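Local coordinates for periplasmic cell division protein (SufI) (Aquifex aeolicus, PDB 6SYY), which probably oxidises substrates at one copper ion and passes the electrons to a three-copper cluster that reduces oxygen, as in other multicopper oxidases, at residues 199-204 against 246-251; 407-412 against 517-522; 451-456 against 505-510. One frame throughout, in Å; residues are numbered along the deposited sequence. Where two conformers were deposited one is given.

Contact 1: residues 199-204 against 246-251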
loop_
_atom_site.group_PDB
_atom_site.type_symbol
_atom_site.label_atom_id
_atom_site.label_comp_id
_atom_site.label_asym_id
_atom_site.label_seq_id
_atom_site.Cartn_x
_atom_site.Cartn_y
_atom_site.Cartn_z
ATOM N N ILE A 199 -2.890 -10.277 18.276
ATOM C CA ILE A 199 -2.880 -11.212 17.157
ATOM C C ILE A 199 -3.300 -10.563 15.846
ATOM O O ILE A 199 -3.411 -11.262 14.833
ATOM C CB ILE A 199 -3.752 -12.454 17.441
ATOM C CG1 ILE A 199 -5.218 -12.059 17.628
ATOM C CG2 ILE A 199 -3.227 -13.210 18.670
ATOM C CD1 ILE A 199 -6.147 -13.248 17.815
ATOM N N ASP A 200 -3.537 -9.248 15.834
ATOM C CA ASP A 200 -3.787 -8.478 14.616
ATOM C C ASP A 200 -2.591 -7.541 14.449
ATOM O O ASP A 200 -2.545 -6.467 15.055
ATOM C CB ASP A 200 -5.110 -7.720 14.709
ATOM C CG ASP A 200 -5.570 -7.157 13.367
ATOM O OD1 ASP A 200 -4.774 -7.159 12.407
ATOM O OD2 ASP A 200 -6.736 -6.713 13.268
ATOM N N ILE A 201 -1.628 -7.949 13.630
ATOM C CA ILE A 201 -0.291 -7.373 13.618
ATOM C C ILE A 201 -0.022 -6.718 12.266
ATOM O O ILE A 201 -0.110 -7.384 11.229
ATOM C CB ILE A 201 0.782 -8.433 13.915
ATOM C CG1 ILE A 201 0.473 -9.169 15.226
ATOM C CG2 ILE A 201 2.169 -7.803 13.916
ATOM C CD1 ILE A 201 0.462 -8.289 16.445
ATOM N N PRO A 202 0.331 -5.435 12.221
ATOM C CA PRO A 202 0.781 -4.839 10.959
ATOM C C PRO A 202 2.203 -5.266 10.641
ATOM O O PRO A 202 3.050 -5.387 11.526
ATOM C CB PRO A 202 0.705 -3.331 11.231
ATOM C CG PRO A 202 0.914 -3.214 12.700
ATOM C CD PRO A 202 0.300 -4.450 13.318
ATOM N N LEU A 203 2.463 -5.491 9.354
ATOM C CA LEU A 203 3.807 -5.800 8.871
ATOM C C LEU A 203 4.087 -4.858 7.703
ATOM O O LEU A 203 3.820 -5.180 6.541
ATOM C CB LEU A 203 3.943 -7.271 8.475
ATOM C CG LEU A 203 3.661 -8.339 9.542
ATOM C CD1 LEU A 203 3.895 -9.720 8.963
ATOM C CD2 LEU A 203 4.516 -8.139 10.782
ATOM N N ILE A 204 4.614 -3.679 8.020
ATOM C CA ILE A 204 4.988 -2.694 7.014
ATOM C C ILE A 204 6.406 -3.043 6.572
ATOM O O ILE A 204 7.380 -2.729 7.261
ATOM C CB ILE A 204 4.879 -1.268 7.554
ATOM C CG1 ILE A 204 3.432 -0.987 7.980
ATOM C CG2 ILE A 204 5.363 -0.262 6.511
ATOM C CD1 ILE A 204 3.286 0.096 9.024
ATOM N N LYS A 246 -1.913 -19.993 17.947
ATOM C CA LYS A 246 -3.164 -19.283 17.724
ATOM C C LYS A 246 -3.227 -18.884 16.256
ATOM O O LYS A 246 -2.251 -19.016 15.511
ATOM C CB LYS A 246 -3.287 -18.037 18.626
ATOM C CG LYS A 246 -3.434 -18.326 20.114
ATOM C CD LYS A 246 -3.946 -17.118 20.892
ATOM C CE LYS A 246 -2.856 -16.093 21.129
ATOM N NZ LYS A 246 -3.335 -14.966 21.980
ATOM N N ILE A 247 -4.389 -18.394 15.840
ATOM C CA ILE A 247 -4.501 -17.728 14.549
ATOM C C ILE A 247 -4.082 -16.276 14.715
ATOM O O ILE A 247 -4.575 -15.572 15.605
ATOM C CB ILE A 247 -5.930 -17.829 13.996
ATOM C CG1 ILE A 247 -6.263 -19.282 13.636
ATOM C CG2 ILE A 247 -6.098 -16.885 12.799
ATOM C CD1 ILE A 247 -7.731 -19.521 13.328
ATOM N N TYR A 248 -3.155 -15.831 13.871
ATOM C CA TYR A 248 -2.739 -14.437 13.816
ATOM C C TYR A 248 -3.159 -13.832 12.486
ATOM O O TYR A 248 -3.081 -14.485 11.441
ATOM C CB TYR A 248 -1.225 -14.291 13.981
ATOM C CG TYR A 248 -0.739 -14.424 15.402
ATOM C CD1 TYR A 248 -0.744 -15.656 16.042
ATOM C CD2 TYR A 248 -0.264 -13.321 16.101
ATOM C CE1 TYR A 248 -0.301 -15.787 17.345
ATOM C CE2 TYR A 248 0.182 -13.440 17.406
ATOM C CZ TYR A 248 0.161 -14.677 18.023
ATOM O OH TYR A 248 0.603 -14.814 19.319
ATOM N N ARG A 249 -3.610 -12.588 12.530
ATOM C CA ARG A 249 -3.837 -11.809 11.325
ATOM C C ARG A 249 -2.658 -10.868 11.128
ATOM O O ARG A 249 -2.298 -10.120 12.044
ATOM C CB ARG A 249 -5.138 -11.016 11.419
ATOM C CG ARG A 249 -5.326 -10.021 10.295
ATOM C CD ARG A 249 -6.645 -9.315 10.441
ATOM N NE ARG A 249 -6.990 -8.553 9.249
ATOM C CZ ARG A 249 -8.201 -8.062 9.021
ATOM N NH1 ARG A 249 -9.171 -8.269 9.906
ATOM N NH2 ARG A 249 -8.446 -7.373 7.916
ATOM N N PHE A 250 -2.053 -10.915 9.947
ATOM C CA PHE A 250 -0.980 -9.996 9.592
ATOM C C PHE A 250 -1.431 -9.140 8.419
ATOM O O PHE A 250 -1.845 -9.667 7.380
ATOM C CB PHE A 250 0.307 -10.747 9.256
ATOM C CG PHE A 250 0.839 -11.563 10.393
ATOM C CD1 PHE A 250 1.468 -10.950 11.465
ATOM C CD2 PHE A 250 0.704 -12.941 10.398
ATOM C CE1 PHE A 250 1.955 -11.699 12.520
ATOM C CE2 PHE A 250 1.188 -13.694 11.449
ATOM C CZ PHE A 250 1.815 -13.074 12.512
ATOM N N ARG A 251 -1.363 -7.824 8.597
ATOM C CA ARG A 251 -1.673 -6.855 7.550
ATOM C C ARG A 251 -0.359 -6.465 6.896
ATOM O O ARG A 251 0.359 -5.590 7.388
ATOM C CB ARG A 251 -2.394 -5.643 8.122
ATOM C CG ARG A 251 -3.723 -5.987 8.747
ATOM C CD ARG A 251 -4.295 -4.800 9.474
ATOM N NE ARG A 251 -5.498 -5.166 10.213
ATOM C CZ ARG A 251 -6.735 -4.934 9.790
ATOM N NH1 ARG A 251 -6.942 -4.328 8.625
ATOM N NH2 ARG A 251 -7.763 -5.305 10.535
#
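Ile-199 lays its CG2 methyl over one face of the Tyr-248 ring, a CH-pi contact with CG2 3.8 Å from the ring centroid. This overlap opens a parallel strand pair, 200-204 beside 247-251, in a domain of the cupredoxin family. The strands share backbone bonds alternately: Arg-249 N gives to Ile-199 O, Ile-201 N to Arg-249 O, Arg-251 N to Ile-201 O and Leu-203 N to Arg-251 O. One face is apolar. There Ile-201 CB lies 3.6 Å from Phe-250 CD1, and Leu-203 CD1 meets Phe-250 CD1 at 3.7 Å; branched and aromatic residues suit this buried side, which Phe-366 helps to cover. The other face, apart from Pro-202, is charged. Asp-200, its CG turned beside the carbonyl carbon (chi1 -167°), sends its carboxylate across to Arg-251, whose guanidinium is nearly coplanar with it. Glu-185 and Asp-302 balance Arg-249, and Thr-155 takes Arg-251 NH1, so buried arginines are tolerable here. Arg-251 NH2 sits 3.2 Å above the plane of the Arg-249 guanidinium. Asp-200 and Arg-251 form a side-on salt bridge: Arg-251 NE reaches Asp-200 OD1 at 3.1 Å, while NH2 meets the syn lone pair of OD2 at 3.2 Å.

Contact 2: residues 407-412 against 517-522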
loop_
_atom_site.group_PDB
_atom_site.type_symbol
_atom_site.label_atom_id
_atom_site.label_comp_id
_atom_site.label_asym_id
_atom_site.label_seq_id
_atom_site.Cartn_x
_atom_site.Cartn_y
_atom_site.Cartn_z
ATOM N N PHE A 407 9.994 6.046 -18.715
ATOM C CA PHE A 407 8.790 5.236 -18.835
ATOM C C PHE A 407 7.585 6.106 -19.167
ATOM O O PHE A 407 7.409 7.187 -18.598
ATOM C CB PHE A 407 8.528 4.462 -17.548
ATOM C CG PHE A 407 9.478 3.327 -17.317
ATOM C CD1 PHE A 407 9.591 2.304 -18.246
ATOM C CD2 PHE A 407 10.246 3.271 -16.165
ATOM C CE1 PHE A 407 10.464 1.252 -18.036
ATOM C CE2 PHE A 407 11.124 2.225 -15.949
ATOM C CZ PHE A 407 11.232 1.213 -16.884
ATOM N N THR A 408 6.749 5.621 -20.085
ATOM C CA THR A 408 5.620 6.383 -20.597
ATOM C C THR A 408 4.308 5.655 -20.342
ATOM O O THR A 408 4.263 4.431 -20.185
ATOM C CB THR A 408 5.747 6.649 -22.102
ATOM O OG1 THR A 408 5.709 5.401 -22.815
ATOM C CG2 THR A 408 7.041 7.383 -22.410
ATOM N N ILE A 409 3.237 6.439 -20.321
ATOM C CA ILE A 409 1.871 5.942 -20.260
ATOM C C ILE A 409 1.161 6.514 -21.478
ATOM O O ILE A 409 0.931 7.727 -21.554
ATOM C CB ILE A 409 1.163 6.350 -18.960
ATOM C CG1 ILE A 409 1.900 5.783 -17.746
ATOM C CG2 ILE A 409 -0.274 5.877 -18.965
ATOM C CD1 ILE A 409 1.376 6.302 -16.420
ATOM N N ASN A 410 0.830 5.649 -22.436
ATOM C CA ASN A 410 0.229 6.068 -23.699
ATOM C C ASN A 410 1.054 7.175 -24.352
ATOM O O ASN A 410 0.532 8.193 -24.816
ATOM C CB ASN A 410 -1.225 6.497 -23.497
ATOM C CG ASN A 410 -2.168 5.312 -23.381
ATOM O OD1 ASN A 410 -1.749 4.161 -23.479
ATOM N ND2 ASN A 410 -3.448 5.590 -23.171
ATOM N N GLY A 411 2.371 6.966 -24.374
ATOM C CA GLY A 411 3.290 7.903 -24.995
ATOM C C GLY A 411 3.555 9.175 -24.221
ATOM O O GLY A 411 4.284 10.040 -24.715
ATOM N N GLU A 412 3.006 9.317 -23.018
ATOM C CA GLU A 412 3.072 10.567 -22.279
ATOM C C GLU A 412 3.677 10.355 -20.897
ATOM O O GLU A 412 3.585 9.270 -20.316
ATOM C CB GLU A 412 1.681 11.189 -22.136
ATOM C CG GLU A 412 0.970 11.396 -23.454
ATOM C CD GLU A 412 -0.133 12.428 -23.362
ATOM O OE1 GLU A 412 -0.955 12.332 -22.428
ATOM O OE2 GLU A 412 -0.176 13.336 -24.220
ATOM N N GLU A 517 9.721 10.229 -11.678
ATOM C CA GLU A 517 10.273 10.626 -12.962
ATOM C C GLU A 517 9.213 10.723 -14.052
ATOM O O GLU A 517 9.561 10.865 -15.230
ATOM C CB GLU A 517 11.397 9.673 -13.372
ATOM C CG GLU A 517 10.999 8.238 -13.495
ATOM C CD GLU A 517 12.180 7.308 -13.315
ATOM O OE1 GLU A 517 13.248 7.786 -12.873
ATOM O OE2 GLU A 517 12.041 6.102 -13.613
ATOM N N GLY A 518 7.933 10.663 -13.687
ATOM C CA GLY A 518 6.870 11.103 -14.568
ATOM C C GLY A 518 5.883 10.048 -15.020
ATOM O O GLY A 518 4.999 10.369 -15.822
ATOM N N MET A 519 5.982 8.808 -14.553
ATOM C CA MET A 519 5.039 7.759 -14.918
ATOM C C MET A 519 3.719 7.976 -14.194
ATOM O O MET A 519 3.342 7.180 -13.332
ATOM C CB MET A 519 5.631 6.389 -14.583
ATOM C CG MET A 519 4.964 5.238 -15.298
ATOM S SD MET A 519 5.968 3.742 -15.300
ATOM C CE MET A 519 4.956 2.681 -16.333
ATOM N N MET A 520 3.012 9.046 -14.549
ATOM C CA MET A 520 1.832 9.485 -13.817
ATOM C C MET A 520 1.022 10.402 -14.722
ATOM O O MET A 520 1.593 11.270 -15.389
ATOM C CB MET A 520 2.262 10.207 -12.530
ATOM C CG MET A 520 1.201 11.024 -11.837
ATOM S SD MET A 520 1.854 11.740 -10.312
ATOM C CE MET A 520 3.450 12.347 -10.852
ATOM N N VAL A 521 -0.295 10.191 -14.767
ATOM C CA VAL A 521 -1.208 11.028 -15.541
ATOM C C VAL A 521 -2.463 11.282 -14.713
ATOM O O VAL A 521 -2.709 10.629 -13.698
ATOM C CB VAL A 521 -1.602 10.395 -16.896
ATOM C CG1 VAL A 521 -0.406 10.287 -17.820
ATOM C CG2 VAL A 521 -2.250 9.035 -16.679
ATOM N N ASN A 522 -3.258 12.246 -15.165
ATOM C CA ASN A 522 -4.598 12.452 -14.640
ATOM C C ASN A 522 -5.608 11.725 -15.516
ATOM O O ASN A 522 -5.399 11.536 -16.716
ATOM C CB ASN A 522 -4.976 13.938 -14.604
ATOM C CG ASN A 522 -4.073 14.772 -13.713
ATOM O OD1 ASN A 522 -3.675 14.351 -12.630
ATOM N ND2 ASN A 522 -3.759 15.977 -14.169
HETATM O O HOH W 1 8.498 8.341 -16.360
HETATM O O HOH W 2 10.055 6.824 -16.069
#
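The surroundings of the copper bound by His-451, Cys-509 and His-514 include Met-519, whose side chain touches Phe-407 and Ile-409. Of its two deposited conformers, the one described carries Met-519 SD to 3.5 Å from Phe-407 CB. The sulfur approaches the Phe-407 ring obliquely, 5.0 Å from the centroid, a Met-aromatic contact. Type 1 sites of many relatives have an axial methionine; in this conformer SD stands near the copper, but any bond would be long and is doubtful. Phe-407 also meets the rings of His-514 and His-451, so this large aromatic helps to wall the site. The segments belong to facing sheets of a cupredoxin beta-sandwich, and Ile-409, first residue of a type I' turn, points toward 517-522 and packs between them. Its CD1 rests 3.6 Å from Met-519 C, while CG2 faces Val-521 CG2. Gly-518 ends helix 512-516 in a Schellman motif; at phi 117° a side chain would jam against the preceding carbonyl oxygen, so glycine suits the place. An inverse gamma turn centred on Met-519 leads into strand 520-525. One water donates to Phe-407 O at 2.7 Å and weakly to Glu-517 O; another accepts from Phe-407 N and donates weakly to Glu-517 OE2.

Contact 3: residues 451-456 against 505-510. With CU (copper (II) ion), chain C; CU (copper (II) ion), chain B; CU (copper (II) ion), chain E; O (oxygen atom), chain F.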
loop_
_atom_site.group_PDB
_atom_site.type_symbol
_atom_site.label_atom_id
_atom_site.label_comp_id
_atom_site.label_asym_id
_atom_site.label_seq_id
_atom_site.Cartn_x
_atom_site.Cartn_y
_atom_site.Cartn_z
ATOM N N HIS A 451 5.593 -3.169 -13.455
ATOM C CA HIS A 451 5.040 -1.931 -12.922
ATOM C C HIS A 451 3.800 -2.229 -12.092
ATOM O O HIS A 451 2.822 -2.780 -12.613
ATOM C CB HIS A 451 4.686 -0.956 -14.045
ATOM C CG HIS A 451 5.817 -0.675 -14.978
ATOM N ND1 HIS A 451 6.864 0.156 -14.647
ATOM C CD2 HIS A 451 6.072 -1.121 -16.232
ATOM C CE1 HIS A 451 7.715 0.212 -15.657
ATOM N NE2 HIS A 451 7.257 -0.555 -16.630
ATOM N N PRO A 452 3.799 -1.891 -10.813
ATOM C CA PRO A 452 2.556 -1.975 -10.039
ATOM C C PRO A 452 1.701 -0.741 -10.276
ATOM O O PRO A 452 1.975 0.331 -9.727
ATOM C CB PRO A 452 3.053 -2.076 -8.591
ATOM C CG PRO A 452 4.349 -1.314 -8.598
ATOM C CD PRO A 452 4.935 -1.431 -9.995
ATOM N N MET A 453 0.676 -0.874 -11.110
ATOM C CA MET A 453 -0.106 0.269 -11.564
ATOM C C MET A 453 -1.241 0.561 -10.594
ATOM O O MET A 453 -2.015 -0.334 -10.238
ATOM C CB MET A 453 -0.653 0.021 -12.970
ATOM C CG MET A 453 0.426 -0.114 -14.034
ATOM S SD MET A 453 1.482 1.348 -14.141
ATOM C CE MET A 453 0.268 2.623 -14.489
ATOM N N HIS A 454 -1.343 1.819 -10.182
ATOM C CA HIS A 454 -2.305 2.261 -9.185
ATOM C C HIS A 454 -3.174 3.360 -9.780
ATOM O O HIS A 454 -2.674 4.253 -10.473
ATOM C CB HIS A 454 -1.569 2.755 -7.928
ATOM C CG HIS A 454 -2.456 3.383 -6.900
ATOM N ND1 HIS A 454 -3.517 2.719 -6.322
ATOM C CD2 HIS A 454 -2.426 4.612 -6.329
ATOM C CE1 HIS A 454 -4.111 3.516 -5.451
ATOM N NE2 HIS A 454 -3.468 4.670 -5.435
ATOM N N ILE A 455 -4.481 3.279 -9.540
ATOM C CA ILE A 455 -5.407 4.358 -9.865
ATOM C C ILE A 455 -5.966 4.907 -8.562
ATOM O O ILE A 455 -6.198 4.156 -7.607
ATOM C CB ILE A 455 -6.551 3.911 -10.800
ATOM C CG1 ILE A 455 -7.365 2.781 -10.168
ATOM C CG2 ILE A 455 -6.015 3.488 -12.154
ATOM C CD1 ILE A 455 -8.608 2.427 -10.951
ATOM N N HIS A 456 -6.157 6.218 -8.518
ATOM C CA HIS A 456 -6.843 6.857 -7.409
ATOM C C HIS A 456 -8.347 6.864 -7.669
ATOM O O HIS A 456 -8.808 6.647 -8.791
ATOM C CB HIS A 456 -6.336 8.289 -7.208
ATOM C CG HIS A 456 -4.896 8.374 -6.801
ATOM N ND1 HIS A 456 -4.365 9.484 -6.180
ATOM C CD2 HIS A 456 -3.876 7.493 -6.932
ATOM C CE1 HIS A 456 -3.081 9.282 -5.943
ATOM N NE2 HIS A 456 -2.759 8.082 -6.389
ATOM N N TYR A 505 -8.412 12.395 -10.891
ATOM C CA TYR A 505 -7.747 11.306 -10.201
ATOM C C TYR A 505 -6.470 10.933 -10.938
ATOM O O TYR A 505 -6.368 11.085 -12.156
ATOM C CB TYR A 505 -8.672 10.095 -10.078
ATOM C CG TYR A 505 -9.805 10.297 -9.098
ATOM C CD1 TYR A 505 -9.569 10.845 -7.840
ATOM C CD2 TYR A 505 -11.110 9.945 -9.428
ATOM C CE1 TYR A 505 -10.598 11.030 -6.936
ATOM C CE2 TYR A 505 -12.146 10.128 -8.531
ATOM C CZ TYR A 505 -11.885 10.672 -7.288
ATOM O OH TYR A 505 -12.912 10.857 -6.389
ATOM N N LEU A 506 -5.489 10.456 -10.182
ATOM C CA LEU A 506 -4.215 10.047 -10.749
ATOM C C LEU A 506 -4.270 8.608 -11.239
ATOM O O LEU A 506 -5.040 7.783 -10.735
ATOM C CB LEU A 506 -3.097 10.186 -9.719
ATOM C CG LEU A 506 -2.723 11.609 -9.324
ATOM C CD1 LEU A 506 -1.663 11.565 -8.251
ATOM C CD2 LEU A 506 -2.228 12.368 -10.540
ATOM N N LEU A 507 -3.450 8.322 -12.245
ATOM C CA LEU A 507 -3.117 6.961 -12.653
ATOM C C LEU A 507 -1.608 6.927 -12.830
ATOM O O LEU A 507 -1.059 7.713 -13.609
ATOM C CB LEU A 507 -3.840 6.563 -13.944
ATOM C CG LEU A 507 -3.637 5.161 -14.531
ATOM C CD1 LEU A 507 -4.837 4.771 -15.376
ATOM C CD2 LEU A 507 -2.378 5.080 -15.378
ATOM N N HIS A 508 -0.937 6.040 -12.099
ATOM C CA HIS A 508 0.517 6.087 -12.058
ATOM C C HIS A 508 1.066 4.743 -11.607
ATOM O O HIS A 508 0.375 3.942 -10.974
ATOM C CB HIS A 508 1.013 7.204 -11.127
ATOM C CG HIS A 508 0.701 6.979 -9.678
ATOM N ND1 HIS A 508 1.619 6.456 -8.792
ATOM C CD2 HIS A 508 -0.425 7.206 -8.961
ATOM C CE1 HIS A 508 1.071 6.368 -7.593
ATOM N NE2 HIS A 508 -0.170 6.817 -7.668
ATOM N N CYS A 509 2.325 4.510 -11.958
ATOM C CA CYS A 509 3.060 3.384 -11.408
ATOM C C CYS A 509 3.392 3.650 -9.949
ATOM O O CYS A 509 3.674 4.785 -9.560
ATOM C CB CYS A 509 4.339 3.159 -12.201
ATOM S SG CYS A 509 5.379 1.865 -11.548
ATOM N N HIS A 510 3.359 2.599 -9.132
ATOM C CA HIS A 510 3.636 2.761 -7.714
ATOM C C HIS A 510 5.061 2.384 -7.347
ATOM O O HIS A 510 5.377 2.281 -6.157
ATOM C CB HIS A 510 2.649 1.966 -6.865
ATOM C CG HIS A 510 2.428 2.565 -5.515
ATOM N ND1 HIS A 510 3.335 2.432 -4.485
ATOM C CD2 HIS A 510 1.426 3.339 -5.037
ATOM C CE1 HIS A 510 2.890 3.082 -3.425
ATOM N NE2 HIS A 510 1.733 3.640 -3.732
HETATM CU CU CU C . -0.788 7.903 -5.833
HETATM CU CU CU B . 6.753 1.627 -13.033
HETATM CU CU CU E . 0.405 5.091 -2.523
HETATM O O O F . -0.058 6.605 -4.353
#
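Cys-509 and His-451 bind one copper, through SG at 2.0 Å and ND1 at 2.2 Å from the metal, with His-514 as the third ligand; Thr-447 holds His-451 NE2. Cys-509 and Met-453 are a non-hydrogen-bonded pair with side chains on one face. SG, anti to N (chi1 176°), extends to the copper, and the bent chain of Met-453 packs on the cysteine, SD against Cys-509 CB and Met-453 CE 3.7 Å from Leu-507 CD2. His-454 and His-508 share the other face. His-508 takes the less common rotamer with CG between N and the carbonyl carbon (chi1 67°). Its ND1 donates to the backbone oxygen of Cys-509, which helps to hold the ring's rotation with NE2 on a second copper, 2.2 Å away. His-456 NE2 binds that ion at 2.1 Å, Asp-129 being the outer partner of this histidine, and the two rings meet rim to rim; Leu-506 CB presses over the centre of the His-456 ring, 3.7 Å from its centroid. His-161 and the bound oxygen atom complete this site. The two strands are an antiparallel pair within a cupredoxin fold, and the sequence His-508, Cys-509, His-510 is the motif that in multicopper oxidases links the mononuclear copper to the three-copper cluster. His-510 NE2 reaches another copper of the cluster, with His-120 and His-159, and its edge points at the face of His-454, planes 78° apart. His-454 shares a further copper with His-118, its ND1 donating to Asp-479 O. Between the strands, His-454 and His-508 exchange backbone bonds in both directions, and His-454 N lies 2.8 Å from His-508 O.

In the fold
All three contacts are largely buried, but they serve different regions. Contact 1 lies about 27 Å from contact 3 and 36 Å from contact 2, centre to centre, across the middle of the chain; its buried charges are balanced partly by Glu-185 and Asp-302, away from any copper. Contacts 2 and 3 are near neighbours within one domain, their centres about 10 Å apart, and contact 3 is nested within the chain loop that contact 2 closes. Strands 503-509 and 520-525 adjoin in one sheet, joined by Val-521 O to Leu-507 N. Contact 3 binds metal directly through polar side chains, whereas contact 2 packs apolar groups and waters beside the mononuclear copper.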